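Local coordinates for protein collagen adhesin (Staphylococcus aureus, PDB 2F68) that binds collagen on behalf of the bacterium, probably by wrapping its extracellular domains around the collagen triple helix in a so-called collagen hug, at residues Thr200-His209 and Tyr248-Lys259; Ser13-Val22 and Ala128-Ser136. All blocks are in the same frame, centred on the assembly; numbering follows the deposited sequence.

Contact 1 (Thr200-His209 and Tyr248-Lys259)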
ATOM      1  N   THR A 200       5.170   3.982 -16.102  1.00 28.84           N
ATOM      2  CA  THR A 200       5.281   2.923 -15.095  1.00 28.80           C
ATOM      3  C   THR A 200       4.492   1.664 -15.476  1.00 29.46           C
ATOM      4  O   THR A 200       4.023   0.931 -14.603  1.00 28.94           O
ATOM      5  CB  THR A 200       4.823   3.416 -13.700  1.00 27.98           C
ATOM      6  OG1 THR A 200       3.487   3.929 -13.783  1.00 26.77           O
ATOM      7  CG2 THR A 200       5.753   4.504 -13.175  1.00 27.37           C
ATOM      8  N   LEU A 201       4.367   1.416 -16.779  1.00 29.48           N
ATOM      9  CA  LEU A 201       3.585   0.290 -17.293  1.00 29.75           C
ATOM     10  C   LEU A 201       4.258  -1.056 -16.997  1.00 31.26           C
ATOM     11  O   LEU A 201       3.952  -1.688 -15.990  1.00 35.04           O
ATOM     12  CB  LEU A 201       3.311   0.464 -18.798  1.00 30.61           C
ATOM     13  CG  LEU A 201       2.060  -0.136 -19.468  1.00 30.34           C
ATOM     14  CD1 LEU A 201       2.139  -1.656 -19.626  1.00 27.33           C
ATOM     15  CD2 LEU A 201       0.765   0.274 -18.762  1.00 29.62           C
ATOM     16  N   ASN A 202       5.177  -1.469 -17.871  1.00 28.83           N
ATOM     17  CA  ASN A 202       5.892  -2.762 -17.797  1.00 27.32           C
ATOM     18  C   ASN A 202       5.043  -4.044 -17.868  1.00 24.89           C
ATOM     19  O   ASN A 202       4.016  -4.166 -17.195  1.00 24.57           O
ATOM     20  CB  ASN A 202       6.932  -2.806 -16.650  1.00 27.31           C
ATOM     21  CG  ASN A 202       6.314  -3.059 -15.278  1.00 29.96           C
ATOM     22  OD1 ASN A 202       6.276  -2.164 -14.432  1.00 30.10           O
ATOM     23  ND2 ASN A 202       5.846  -4.281 -15.047  1.00 29.63           N
ATOM     24  N   ILE A 203       5.491  -4.990 -18.692  1.00 23.80           N
ATOM     25  CA  ILE A 203       4.805  -6.272 -18.874  1.00 23.14           C
ATOM     26  C   ILE A 203       5.767  -7.431 -18.605  1.00 23.60           C
ATOM     27  O   ILE A 203       6.878  -7.461 -19.142  1.00 23.74           O
ATOM     28  CB  ILE A 203       4.201  -6.427 -20.308  1.00 22.73           C
ATOM     29  CG1 ILE A 203       3.417  -5.179 -20.736  1.00 22.11           C
ATOM     30  CG2 ILE A 203       3.305  -7.660 -20.395  1.00 20.29           C
ATOM     31  CD1 ILE A 203       4.210  -4.208 -21.596  1.00 22.60           C
ATOM     32  N   ASN A 204       5.336  -8.374 -17.771  1.00 24.30           N
ATOM     33  CA  ASN A 204       6.115  -9.578 -17.488  1.00 25.04           C
ATOM     34  C   ASN A 204       5.508 -10.811 -18.150  1.00 25.79           C
ATOM     35  O   ASN A 204       4.376 -11.199 -17.845  1.00 24.47           O
ATOM     36  CB  ASN A 204       6.258  -9.795 -15.976  1.00 25.00           C
ATOM     37  CG  ASN A 204       7.260 -10.889 -15.630  1.00 26.88           C
ATOM     38  OD1 ASN A 204       8.330 -10.988 -16.234  1.00 27.69           O
ATOM     39  ND2 ASN A 204       6.917 -11.710 -14.643  1.00 28.27           N
ATOM     40  N   VAL A 205       6.266 -11.416 -19.061  1.00 25.90           N
ATOM     41  CA  VAL A 205       5.823 -12.614 -19.771  1.00 26.24           C
ATOM     42  C   VAL A 205       6.644 -13.825 -19.328  1.00 27.69           C
ATOM     43  O   VAL A 205       7.876 -13.778 -19.315  1.00 28.95           O
ATOM     44  CB  VAL A 205       5.905 -12.446 -21.315  1.00 25.72           C
ATOM     45  CG1 VAL A 205       5.172 -13.582 -22.018  1.00 25.28           C
ATOM     46  CG2 VAL A 205       5.324 -11.103 -21.748  1.00 25.15           C
ATOM     47  N   THR A 206       5.950 -14.897 -18.951  1.00 27.50           N
ATOM     48  CA  THR A 206       6.593 -16.146 -18.537  1.00 28.76           C
ATOM     49  C   THR A 206       6.016 -17.341 -19.291  1.00 29.94           C
ATOM     50  O   THR A 206       4.803 -17.434 -19.489  1.00 29.93           O
ATOM     51  CB  THR A 206       6.462 -16.392 -17.015  1.00 28.29           C
ATOM     52  OG1 THR A 206       5.099 -16.217 -16.609  1.00 36.30           O
ATOM     53  CG2 THR A 206       7.352 -15.436 -16.226  1.00 28.39           C
ATOM     54  N   GLY A 207       6.897 -18.247 -19.709  1.00 30.59           N
ATOM     55  CA  GLY A 207       6.498 -19.441 -20.451  1.00 31.91           C
ATOM     56  C   GLY A 207       7.439 -19.748 -21.600  1.00 33.81           C
ATOM     57  O   GLY A 207       8.651 -19.861 -21.407  1.00 34.02           O
ATOM     58  N   THR A 208       6.873 -19.884 -22.798  1.00 33.71           N
ATOM     59  CA  THR A 208       7.650 -20.160 -24.008  1.00 34.33           C
ATOM     60  C   THR A 208       8.369 -18.897 -24.490  1.00 32.92           C
ATOM     61  O   THR A 208       9.513 -18.962 -24.948  1.00 32.13           O
ATOM     62  CB  THR A 208       6.758 -20.727 -25.141  1.00 34.93           C
ATOM     63  OG1 THR A 208       5.860 -21.707 -24.606  1.00 37.26           O
ATOM     64  CG2 THR A 208       7.607 -21.370 -26.235  1.00 38.93           C
ATOM     65  N   HIS A 209       7.692 -17.757 -24.376  1.00 30.83           N
ATOM     66  CA  HIS A 209       8.244 -16.467 -24.785  1.00 31.01           C
ATOM     67  C   HIS A 209       8.569 -15.611 -23.558  1.00 30.36           C
ATOM     68  O   HIS A 209       8.057 -14.498 -23.407  1.00 29.57           O
ATOM     69  CB  HIS A 209       7.265 -15.739 -25.713  1.00 31.32           C
ATOM     70  CG  HIS A 209       6.921 -16.503 -26.955  1.00 33.60           C
ATOM     71  ND1 HIS A 209       7.515 -16.247 -28.172  1.00 36.51           N
ATOM     72  CD2 HIS A 209       6.045 -17.512 -27.169  1.00 35.52           C
ATOM     73  CE1 HIS A 209       7.019 -17.067 -29.082  1.00 36.37           C
ATOM     74  NE2 HIS A 209       6.125 -17.845 -28.499  1.00 36.75           N
ATOM     75  N   TYR A 248       0.359 -16.440 -29.526  1.00 25.49           N
ATOM     76  CA  TYR A 248       1.273 -15.968 -28.488  1.00 26.34           C
ATOM     77  C   TYR A 248       0.641 -16.017 -27.097  1.00 26.83           C
ATOM     78  O   TYR A 248       1.349 -16.051 -26.088  1.00 26.70           O
ATOM     79  CB  TYR A 248       1.763 -14.552 -28.804  1.00 27.26           C
ATOM     80  CG  TYR A 248       2.540 -14.448 -30.098  1.00 27.16           C
ATOM     81  CD1 TYR A 248       3.845 -14.938 -30.193  1.00 30.63           C
ATOM     82  CD2 TYR A 248       1.974 -13.860 -31.228  1.00 26.63           C
ATOM     83  CE1 TYR A 248       4.563 -14.847 -31.380  1.00 31.09           C
ATOM     84  CE2 TYR A 248       2.686 -13.763 -32.422  1.00 27.73           C
ATOM     85  CZ  TYR A 248       3.979 -14.258 -32.489  1.00 31.93           C
ATOM     86  OH  TYR A 248       4.688 -14.167 -33.664  1.00 31.49           O
ATOM     87  N   GLY A 249      -0.691 -16.020 -27.056  1.00 26.42           N
ATOM     88  CA  GLY A 249      -1.437 -16.124 -25.804  1.00 26.24           C
ATOM     89  C   GLY A 249      -1.344 -17.503 -25.176  1.00 26.00           C
ATOM     90  O   GLY A 249      -1.396 -17.641 -23.952  1.00 25.64           O
ATOM     91  N   SER A 250      -1.206 -18.522 -26.023  1.00 25.71           N
ATOM     92  CA  SER A 250      -1.059 -19.905 -25.574  1.00 26.22           C
ATOM     93  C   SER A 250       0.327 -20.160 -24.988  1.00 26.29           C
ATOM     94  O   SER A 250       1.323 -19.608 -25.464  1.00 26.01           O
ATOM     95  CB  SER A 250      -1.324 -20.874 -26.728  1.00 25.90           C
ATOM     96  OG  SER A 250      -2.649 -20.748 -27.214  1.00 27.13           O
ATOM     97  N   TYR A 251       0.370 -21.000 -23.953  1.00 26.42           N
ATOM     98  CA  TYR A 251       1.610 -21.414 -23.271  1.00 27.70           C
ATOM     99  C   TYR A 251       2.405 -20.257 -22.647  1.00 27.64           C
ATOM    100  O   TYR A 251       3.605 -20.391 -22.382  1.00 27.77           O
ATOM    101  CB  TYR A 251       2.512 -22.245 -24.203  1.00 27.77           C
ATOM    102  CG  TYR A 251       1.787 -23.277 -25.044  1.00 28.02           C
ATOM    103  CD1 TYR A 251       1.295 -24.453 -24.476  1.00 28.78           C
ATOM    104  CD2 TYR A 251       1.607 -23.082 -26.413  1.00 30.42           C
ATOM    105  CE1 TYR A 251       0.632 -25.403 -25.250  1.00 28.31           C
ATOM    106  CE2 TYR A 251       0.947 -24.026 -27.196  1.00 29.88           C
ATOM    107  CZ  TYR A 251       0.462 -25.183 -26.607  1.00 28.39           C
ATOM    108  OH  TYR A 251      -0.191 -26.119 -27.375  1.00 31.12           O
ATOM    109  N   ASN A 252       1.733 -19.132 -22.404  1.00 27.52           N
ATOM    110  CA  ASN A 252       2.372 -17.942 -21.842  1.00 26.28           C
ATOM    111  C   ASN A 252       1.503 -17.212 -20.822  1.00 26.91           C
ATOM    112  O   ASN A 252       0.282 -17.136 -20.974  1.00 25.72           O
ATOM    113  CB  ASN A 252       2.780 -16.973 -22.956  1.00 27.27           C
ATOM    114  CG  ASN A 252       3.922 -17.500 -23.804  1.00 28.99           C
ATOM    115  OD1 ASN A 252       5.035 -17.705 -23.316  1.00 29.99           O
ATOM    116  ND2 ASN A 252       3.651 -17.716 -25.085  1.00 31.86           N
ATOM    117  N   SER A 253       2.148 -16.678 -19.787  1.00 25.99           N
ATOM    118  CA  SER A 253       1.473 -15.879 -18.767  1.00 25.91           C
ATOM    119  C   SER A 253       1.837 -14.407 -18.924  1.00 24.34           C
ATOM    120  O   SER A 253       3.014 -14.061 -19.042  1.00 23.10           O
ATOM    121  CB  SER A 253       1.842 -16.371 -17.364  1.00 25.47           C
ATOM    122  OG  SER A 253       1.114 -15.674 -16.368  1.00 34.42           O
ATOM    123  N   PHE A 254       0.821 -13.546 -18.923  1.00 23.06           N
ATOM    124  CA  PHE A 254       1.021 -12.111 -19.117  1.00 23.19           C
ATOM    125  C   PHE A 254       0.633 -11.315 -17.874  1.00 23.36           C
ATOM    126  O   PHE A 254      -0.541 -11.262 -17.500  1.00 25.27           O
ATOM    127  CB  PHE A 254       0.233 -11.615 -20.337  1.00 22.41           C
ATOM    128  CG  PHE A 254       0.656 -12.244 -21.637  1.00 22.67           C
ATOM    129  CD1 PHE A 254       0.023 -13.391 -22.109  1.00 21.58           C
ATOM    130  CD2 PHE A 254       1.683 -11.687 -22.394  1.00 23.24           C
ATOM    131  CE1 PHE A 254       0.409 -13.976 -23.313  1.00 22.55           C
ATOM    132  CE2 PHE A 254       2.076 -12.264 -23.600  1.00 24.46           C
ATOM    133  CZ  PHE A 254       1.438 -13.412 -24.060  1.00 20.19           C
ATOM    134  N   SER A 255       1.629 -10.703 -17.238  1.00 22.53           N
ATOM    135  CA  SER A 255       1.404  -9.867 -16.061  1.00 22.64           C
ATOM    136  C   SER A 255       1.641  -8.397 -16.400  1.00 23.21           C
ATOM    137  O   SER A 255       2.781  -7.974 -16.617  1.00 23.91           O
ATOM    138  CB  SER A 255       2.301 -10.311 -14.902  1.00 22.92           C
ATOM    139  OG  SER A 255       2.016  -9.576 -13.723  1.00 24.98           O
ATOM    140  N   ILE A 256       0.557  -7.627 -16.449  1.00 22.11           N
ATOM    141  CA  ILE A 256       0.628  -6.206 -16.791  1.00 22.42           C
ATOM    142  C   ILE A 256       0.448  -5.330 -15.551  1.00 21.86           C
ATOM    143  O   ILE A 256      -0.653  -5.214 -15.004  1.00 22.65           O
ATOM    144  CB  ILE A 256      -0.391  -5.819 -17.899  1.00 21.83           C
ATOM    145  CG1 ILE A 256      -0.182  -6.685 -19.147  1.00 23.32           C
ATOM    146  CG2 ILE A 256      -0.275  -4.331 -18.246  1.00 23.11           C
ATOM    147  CD1 ILE A 256      -1.342  -6.671 -20.126  1.00 23.52           C
ATOM    148  N   ASN A 257       1.550  -4.727 -15.115  1.00 21.07           N
ATOM    149  CA  ASN A 257       1.559  -3.805 -13.985  1.00 21.88           C
ATOM    150  C   ASN A 257       1.353  -2.366 -14.462  1.00 21.02           C
ATOM    151  O   ASN A 257       1.506  -2.081 -15.651  1.00 20.28           O
ATOM    152  CB  ASN A 257       2.882  -3.946 -13.214  1.00 22.27           C
ATOM    153  CG  ASN A 257       2.958  -3.048 -11.985  1.00 28.04           C
ATOM    154  OD1 ASN A 257       3.896  -2.264 -11.837  1.00 31.03           O
ATOM    155  ND2 ASN A 257       1.972  -3.158 -11.100  1.00 25.87           N
ATOM    156  N   TYR A 258       0.969  -1.481 -13.541  1.00 19.64           N
ATOM    157  CA  TYR A 258       0.982  -0.027 -13.763  1.00 20.48           C
ATOM    158  C   TYR A 258       0.605   0.756 -12.507  1.00 21.50           C
ATOM    159  O   TYR A 258      -0.195   0.294 -11.690  1.00 21.46           O
ATOM    160  CB  TYR A 258       0.107   0.397 -14.955  1.00 20.42           C
ATOM    161  CG  TYR A 258      -1.361   0.054 -14.840  1.00 18.85           C
ATOM    162  CD1 TYR A 258      -2.263   0.946 -14.260  1.00 19.06           C
ATOM    163  CD2 TYR A 258      -1.854  -1.152 -15.336  1.00 19.51           C
ATOM    164  CE1 TYR A 258      -3.614   0.639 -14.163  1.00 18.22           C
ATOM    165  CE2 TYR A 258      -3.203  -1.467 -15.242  1.00 22.21           C
ATOM    166  CZ  TYR A 258      -4.077  -0.568 -14.655  1.00 20.61           C
ATOM    167  OH  TYR A 258      -5.413  -0.877 -14.562  1.00 22.64           O
ATOM    168  N   LYS A 259       1.189   1.944 -12.368  1.00 21.06           N
ATOM    169  CA  LYS A 259       0.940   2.813 -11.220  1.00 22.61           C
ATOM    170  C   LYS A 259       0.034   3.983 -11.591  1.00 22.55           C
ATOM    171  O   LYS A 259       0.172   4.573 -12.665  1.00 23.36           O
ATOM    172  CB  LYS A 259       2.259   3.335 -10.642  1.00 22.85           C
ATOM    173  CG  LYS A 259       3.150   2.262 -10.030  1.00 28.07           C
ATOM    174  CD  LYS A 259       4.460   2.852  -9.532  1.00 33.55           C
ATOM    175  CE  LYS A 259       5.379   1.773  -8.982  1.00 37.06           C
ATOM    176  NZ  LYS A 259       6.663   2.339  -8.485  1.00 43.36           N
TER
HETATM  177  O   HOH W   1       5.274   0.191 -12.136  1.00 39.43           O
HETATM  178  O   HOH W   2       3.415 -13.481 -16.216  1.00 25.31           O
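Y248, at the end of a short helix, turns the edge of its ring onto the face of H209, a T-shaped pair with planes 74° apart, where an antiparallel strand pair begins inside the five-stranded sheet of the collagen-binding domain. A type II turn from G249 to N252 brings the chain into the strand. N252 CG lies beside the backbone N, anti to the carbonyl carbon (chi1 -69°), which carries its amide to the loop that follows strand 203-207: OD1 receives the N-H of H209 almost straight (2.9 Å, 176°), while ND2 donates to Y248 O and lies 3.2 Å from H209 CD2. S253 and T206 form a hydrogen-bonded pair, and a water joins N204 O, T206 OG1 and S253 OG on the face that carries N204, T206, S253 and S255. F254 points to the other face, where CD2 and CE2 run alongside both methyls of V205, CE2 reaching CG1 at 3.7 Å. S255 N and O pair with N204 O and N in turn. I256 keeps to the face of F254, its CG1 against I203 CG2 and its CG2 against L201 CD1 (3.9 Å). At N257 the pairing relaxes: N257 N still reaches N202 O, at 3.3 Å, and a water lies within donating distance of N257 OD1 and T200 O. K259 N makes a weak 3.4 Å bond to T200 OG1, whose other partner is D197 O.

Contact 2 (Ser13-Val22 and Ala128-Ser136); sequences SSTNVTDLTV and ATITSGNKS
Strands 17-22 and 128-132 run nearly antiparallel, at 158°, but their axes come no closer than 8.0 Å, so they face each other through side chains; nearer approach comes at the type II' turn S132-K135, where G133 CA sits against S13 O in a CA-H...O contact of 3.4 Å at the start of helix 13-16. Strand 17-27 pairs in parallel with 135-141, the second strand of the hairpin, and the contact closes the hairpin tip over its start. L20, with CG anti to the backbone N (chi1 -175°), reaches across to the hairpin, and CD2 settles 3.3 Å from I130 O while both methyls touch S132 CB; its own CB meets K135 CB. Two residues further along the strand, V22 CG2 packs on I130 CD1 at 3.8 Å, the two side chains crossing at about a right angle. V17 lays CG1 over S132 O and CG2 beside S132 OG, a hydroxyl bonded to K53 O. K135 slides past V17 in the opposite direction, and a bend at chi2 (-68°) carries its CE to within 3.3 Å of T18 O. A water accepts the backbone N-H of N134 and lies within hydrogen-bonding distance of S13 O and V17 O, while a second donates to T18 O at 2.7 Å and takes a weak bond from K135 NZ. Polar links thus run through water, one where helix meets turn, one on strand 17-22, while methyls of V17 and L20 press on backbone and serine atoms and the K135 aliphatic chain, and V22 with I130 completes the apolar part.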
ATOM      1  N   SER A  13       9.643   9.555  24.832  1.00 23.08           N
ATOM      2  CA  SER A  13       8.742   8.409  24.701  1.00 23.67           C
ATOM      3  C   SER A  13       8.594   7.609  25.996  1.00 24.00           C
ATOM      4  O   SER A  13       7.501   7.150  26.325  1.00 22.47           O
ATOM      5  CB  SER A  13       9.200   7.492  23.562  1.00 23.73           C
ATOM      6  OG  SER A  13      10.511   7.002  23.795  1.00 33.02           O
ATOM      7  N   SER A  14       9.697   7.448  26.725  1.00 24.42           N
ATOM      8  CA  SER A  14       9.701   6.688  27.976  1.00 25.72           C
ATOM      9  C   SER A  14       8.952   7.402  29.103  1.00 26.08           C
ATOM     10  O   SER A  14       8.459   6.758  30.031  1.00 26.77           O
ATOM     11  CB  SER A  14      11.136   6.385  28.412  1.00 27.30           C
ATOM     12  OG  SER A  14      11.804   5.588  27.450  1.00 29.06           O
ATOM     13  N   THR A  15       8.868   8.727  29.011  1.00 25.51           N
ATOM     14  CA  THR A  15       8.252   9.543  30.058  1.00 25.53           C
ATOM     15  C   THR A  15       6.803   9.934  29.762  1.00 23.86           C
ATOM     16  O   THR A  15       5.964   9.931  30.664  1.00 24.31           O
ATOM     17  CB  THR A  15       9.072  10.827  30.340  1.00 26.64           C
ATOM     18  OG1 THR A  15       9.314  11.526  29.111  1.00 33.49           O
ATOM     19  CG2 THR A  15      10.403  10.486  30.999  1.00 26.82           C
ATOM     20  N   ASN A  16       6.511  10.259  28.503  1.00 22.25           N
ATOM     21  CA  ASN A  16       5.222  10.860  28.143  1.00 20.82           C
ATOM     22  C   ASN A  16       4.152   9.929  27.559  1.00 20.31           C
ATOM     23  O   ASN A  16       2.958  10.213  27.681  1.00 20.74           O
ATOM     24  CB  ASN A  16       5.432  12.082  27.241  1.00 20.13           C
ATOM     25  CG  ASN A  16       6.014  13.270  27.993  1.00 23.95           C
ATOM     26  OD1 ASN A  16       7.160  13.657  27.773  1.00 22.24           O
ATOM     27  ND2 ASN A  16       5.224  13.847  28.892  1.00 21.19           N
ATOM     28  N   VAL A  17       4.575   8.831  26.930  1.00 19.10           N
ATOM     29  CA  VAL A  17       3.640   7.863  26.338  1.00 18.58           C
ATOM     30  C   VAL A  17       2.840   7.143  27.423  1.00 19.14           C
ATOM     31  O   VAL A  17       3.407   6.626  28.388  1.00 18.20           O
ATOM     32  CB  VAL A  17       4.361   6.836  25.420  1.00 18.92           C
ATOM     33  CG1 VAL A  17       3.389   5.775  24.907  1.00 17.31           C
ATOM     34  CG2 VAL A  17       5.024   7.539  24.251  1.00 17.13           C
ATOM     35  N   THR A  18       1.520   7.117  27.249  1.00 19.71           N
ATOM     36  CA  THR A  18       0.611   6.546  28.244  1.00 19.51           C
ATOM     37  C   THR A  18      -0.056   5.244  27.799  1.00 21.07           C
ATOM     38  O   THR A  18      -0.325   4.371  28.627  1.00 22.01           O
ATOM     39  CB  THR A  18      -0.478   7.556  28.663  1.00 19.22           C
ATOM     40  OG1 THR A  18      -1.028   8.189  27.499  1.00 19.22           O
ATOM     41  CG2 THR A  18       0.105   8.614  29.585  1.00 19.13           C
ATOM     42  N   ASP A  19      -0.326   5.121  26.499  1.00 20.76           N
ATOM     43  CA  ASP A  19      -0.967   3.924  25.951  1.00 21.21           C
ATOM     44  C   ASP A  19      -0.577   3.672  24.496  1.00 20.18           C
ATOM     45  O   ASP A  19      -0.472   4.605  23.696  1.00 18.12           O
ATOM     46  CB  ASP A  19      -2.494   4.017  26.084  1.00 21.25           C
ATOM     47  CG  ASP A  19      -3.204   2.748  25.637  1.00 24.33           C
ATOM     48  OD1 ASP A  19      -2.830   1.650  26.102  1.00 26.66           O
ATOM     49  OD2 ASP A  19      -4.148   2.853  24.826  1.00 25.79           O
ATOM     50  N   LEU A  20      -0.365   2.399  24.171  1.00 19.47           N
ATOM     51  CA  LEU A  20      -0.071   1.970  22.808  1.00 20.15           C
ATOM     52  C   LEU A  20      -0.892   0.728  22.465  1.00 21.71           C
ATOM     53  O   LEU A  20      -0.694  -0.341  23.050  1.00 21.79           O
ATOM     54  CB  LEU A  20       1.429   1.699  22.638  1.00 20.08           C
ATOM     55  CG  LEU A  20       1.962   1.346  21.245  1.00 21.49           C
ATOM     56  CD1 LEU A  20       2.022   2.567  20.336  1.00 22.39           C
ATOM     57  CD2 LEU A  20       3.333   0.708  21.360  1.00 20.12           C
ATOM     58  N   THR A  21      -1.819   0.882  21.522  1.00 22.58           N
ATOM     59  CA  THR A  21      -2.718  -0.203  21.120  1.00 22.77           C
ATOM     60  C   THR A  21      -2.723  -0.415  19.609  1.00 23.67           C
ATOM     61  O   THR A  21      -2.692   0.548  18.839  1.00 21.24           O
ATOM     62  CB  THR A  21      -4.172   0.050  21.585  1.00 23.72           C
ATOM     63  OG1 THR A  21      -4.578   1.373  21.210  1.00 25.40           O
ATOM     64  CG2 THR A  21      -4.299  -0.111  23.097  1.00 26.67           C
ATOM     65  N   VAL A  22      -2.757  -1.680  19.198  1.00 24.53           N
ATOM     66  CA  VAL A  22      -2.874  -2.036  17.784  1.00 25.96           C
ATOM     67  C   VAL A  22      -4.107  -2.910  17.560  1.00 27.59           C
ATOM     68  O   VAL A  22      -4.225  -3.996  18.133  1.00 28.61           O
ATOM     69  CB  VAL A  22      -1.606  -2.750  17.241  1.00 26.99           C
ATOM     70  CG1 VAL A  22      -1.699  -2.926  15.733  1.00 26.33           C
ATOM     71  CG2 VAL A  22      -0.351  -1.971  17.587  1.00 29.33           C
ATOM     72  N   ALA A 128       4.645  -9.908  16.150  1.00 22.72           N
ATOM     73  CA  ALA A 128       5.414  -8.678  15.993  1.00 23.29           C
ATOM     74  C   ALA A 128       5.131  -7.721  17.146  1.00 23.45           C
ATOM     75  O   ALA A 128       3.974  -7.381  17.413  1.00 23.95           O
ATOM     76  CB  ALA A 128       5.099  -8.022  14.659  1.00 22.49           C
ATOM     77  N   THR A 129       6.193  -7.295  17.826  1.00 22.58           N
ATOM     78  CA  THR A 129       6.072  -6.425  18.994  1.00 22.60           C
ATOM     79  C   THR A 129       6.351  -4.965  18.636  1.00 22.25           C
ATOM     80  O   THR A 129       7.487  -4.595  18.323  1.00 21.50           O
ATOM     81  CB  THR A 129       7.008  -6.881  20.143  1.00 23.85           C
ATOM     82  OG1 THR A 129       6.829  -8.283  20.383  1.00 23.22           O
ATOM     83  CG2 THR A 129       6.712  -6.109  21.427  1.00 23.48           C
ATOM     84  N   ILE A 130       5.303  -4.147  18.681  1.00 21.28           N
ATOM     85  CA  ILE A 130       5.423  -2.709  18.448  1.00 21.51           C
ATOM     86  C   ILE A 130       5.591  -1.994  19.789  1.00 21.23           C
ATOM     87  O   ILE A 130       4.789  -2.184  20.708  1.00 20.21           O
ATOM     88  CB  ILE A 130       4.208  -2.149  17.658  1.00 22.32           C
ATOM     89  CG1 ILE A 130       4.093  -2.848  16.296  1.00 24.98           C
ATOM     90  CG2 ILE A 130       4.324  -0.634  17.480  1.00 19.76           C
ATOM     91  CD1 ILE A 130       2.778  -2.617  15.569  1.00 27.18           C
ATOM     92  N   THR A 131       6.644  -1.186  19.893  1.00 21.19           N
ATOM     93  CA  THR A 131       6.996  -0.513  21.145  1.00 21.45           C
ATOM     94  C   THR A 131       7.031   1.009  21.009  1.00 22.36           C
ATOM     95  O   THR A 131       7.408   1.541  19.963  1.00 21.62           O
ATOM     96  CB  THR A 131       8.367  -0.989  21.684  1.00 22.52           C
ATOM     97  OG1 THR A 131       9.369  -0.821  20.673  1.00 21.66           O
ATOM     98  CG2 THR A 131       8.313  -2.453  22.105  1.00 22.09           C
ATOM     99  N   SER A 132       6.631   1.693  22.079  1.00 22.35           N
ATOM    100  CA  SER A 132       6.716   3.150  22.166  1.00 22.38           C
ATOM    101  C   SER A 132       6.974   3.565  23.614  1.00 22.19           C
ATOM    102  O   SER A 132       6.043   3.675  24.417  1.00 21.79           O
ATOM    103  CB  SER A 132       5.443   3.809  21.625  1.00 21.57           C
ATOM    104  OG  SER A 132       5.555   5.221  21.626  1.00 21.66           O
ATOM    105  N   GLY A 133       8.246   3.779  23.937  1.00 22.08           N
ATOM    106  CA  GLY A 133       8.661   4.114  25.298  1.00 23.81           C
ATOM    107  C   GLY A 133       8.645   2.900  26.205  1.00 24.89           C
ATOM    108  O   GLY A 133       9.375   1.934  25.973  1.00 24.12           O
ATOM    109  N   ASN A 134       7.811   2.955  27.241  1.00 24.74           N
ATOM    110  CA  ASN A 134       7.645   1.837  28.171  1.00 24.51           C
ATOM    111  C   ASN A 134       6.483   0.919  27.790  1.00 24.47           C
ATOM    112  O   ASN A 134       6.306  -0.148  28.384  1.00 21.82           O
ATOM    113  CB  ASN A 134       7.467   2.351  29.605  1.00 25.67           C
ATOM    114  CG  ASN A 134       8.724   3.004  30.162  1.00 28.36           C
ATOM    115  OD1 ASN A 134       8.643   3.947  30.950  1.00 33.67           O
ATOM    116  ND2 ASN A 134       9.889   2.504  29.762  1.00 28.23           N
ATOM    117  N   LYS A 135       5.704   1.337  26.795  1.00 23.40           N
ATOM    118  CA  LYS A 135       4.513   0.600  26.370  1.00 24.30           C
ATOM    119  C   LYS A 135       4.797  -0.306  25.174  1.00 24.88           C
ATOM    120  O   LYS A 135       5.523   0.074  24.251  1.00 24.12           O
ATOM    121  CB  LYS A 135       3.365   1.565  26.046  1.00 24.51           C
ATOM    122  CG  LYS A 135       3.027   2.558  27.161  1.00 25.57           C
ATOM    123  CD  LYS A 135       2.422   1.873  28.381  1.00 26.35           C
ATOM    124  CE  LYS A 135       2.436   2.790  29.593  1.00 28.10           C
ATOM    125  NZ  LYS A 135       1.833   2.141  30.789  1.00 29.82           N
ATOM    126  N   SER A 136       4.216  -1.504  25.203  1.00 25.02           N
ATOM    127  CA  SER A 136       4.395  -2.493  24.140  1.00 25.89           C
ATOM    128  C   SER A 136       3.110  -3.271  23.867  1.00 26.21           C
ATOM    129  O   SER A 136       2.335  -3.553  24.783  1.00 25.92           O
ATOM    130  CB  SER A 136       5.530  -3.459  24.492  1.00 27.45           C
ATOM    131  OG  SER A 136       5.267  -4.141  25.706  1.00 31.01           O
TER
HETATM  132  O   HOH W   3       6.033   5.257  28.452  1.00 26.24           O
HETATM  133  O   HOH W   4      -0.012   4.989  31.282  1.00 35.71           O

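How the contacts relate
Contact 2 closes before contact 1 opens, so the two follow one another along the chain. Their centres are 45 Å apart and their nearest atoms about 25 Å apart, and the contacts lie on opposite sides of the chain's centre. They share no sheet. Contact 1 joins two neighbouring strands, 194-207 and 252-262, of a five-stranded antiparallel sheet in the collagen-binding domain; contact 2 joins strand 17-27 to the hairpin of strands 127-132 and 135-141 within the mixed, curled sheet of the N-terminal domain. Each contact thus belongs to one of two domains, tied together by strand 300-307, which returns from beyond the second to the sheet of the first, consistent with a two-domain clasp around collagen.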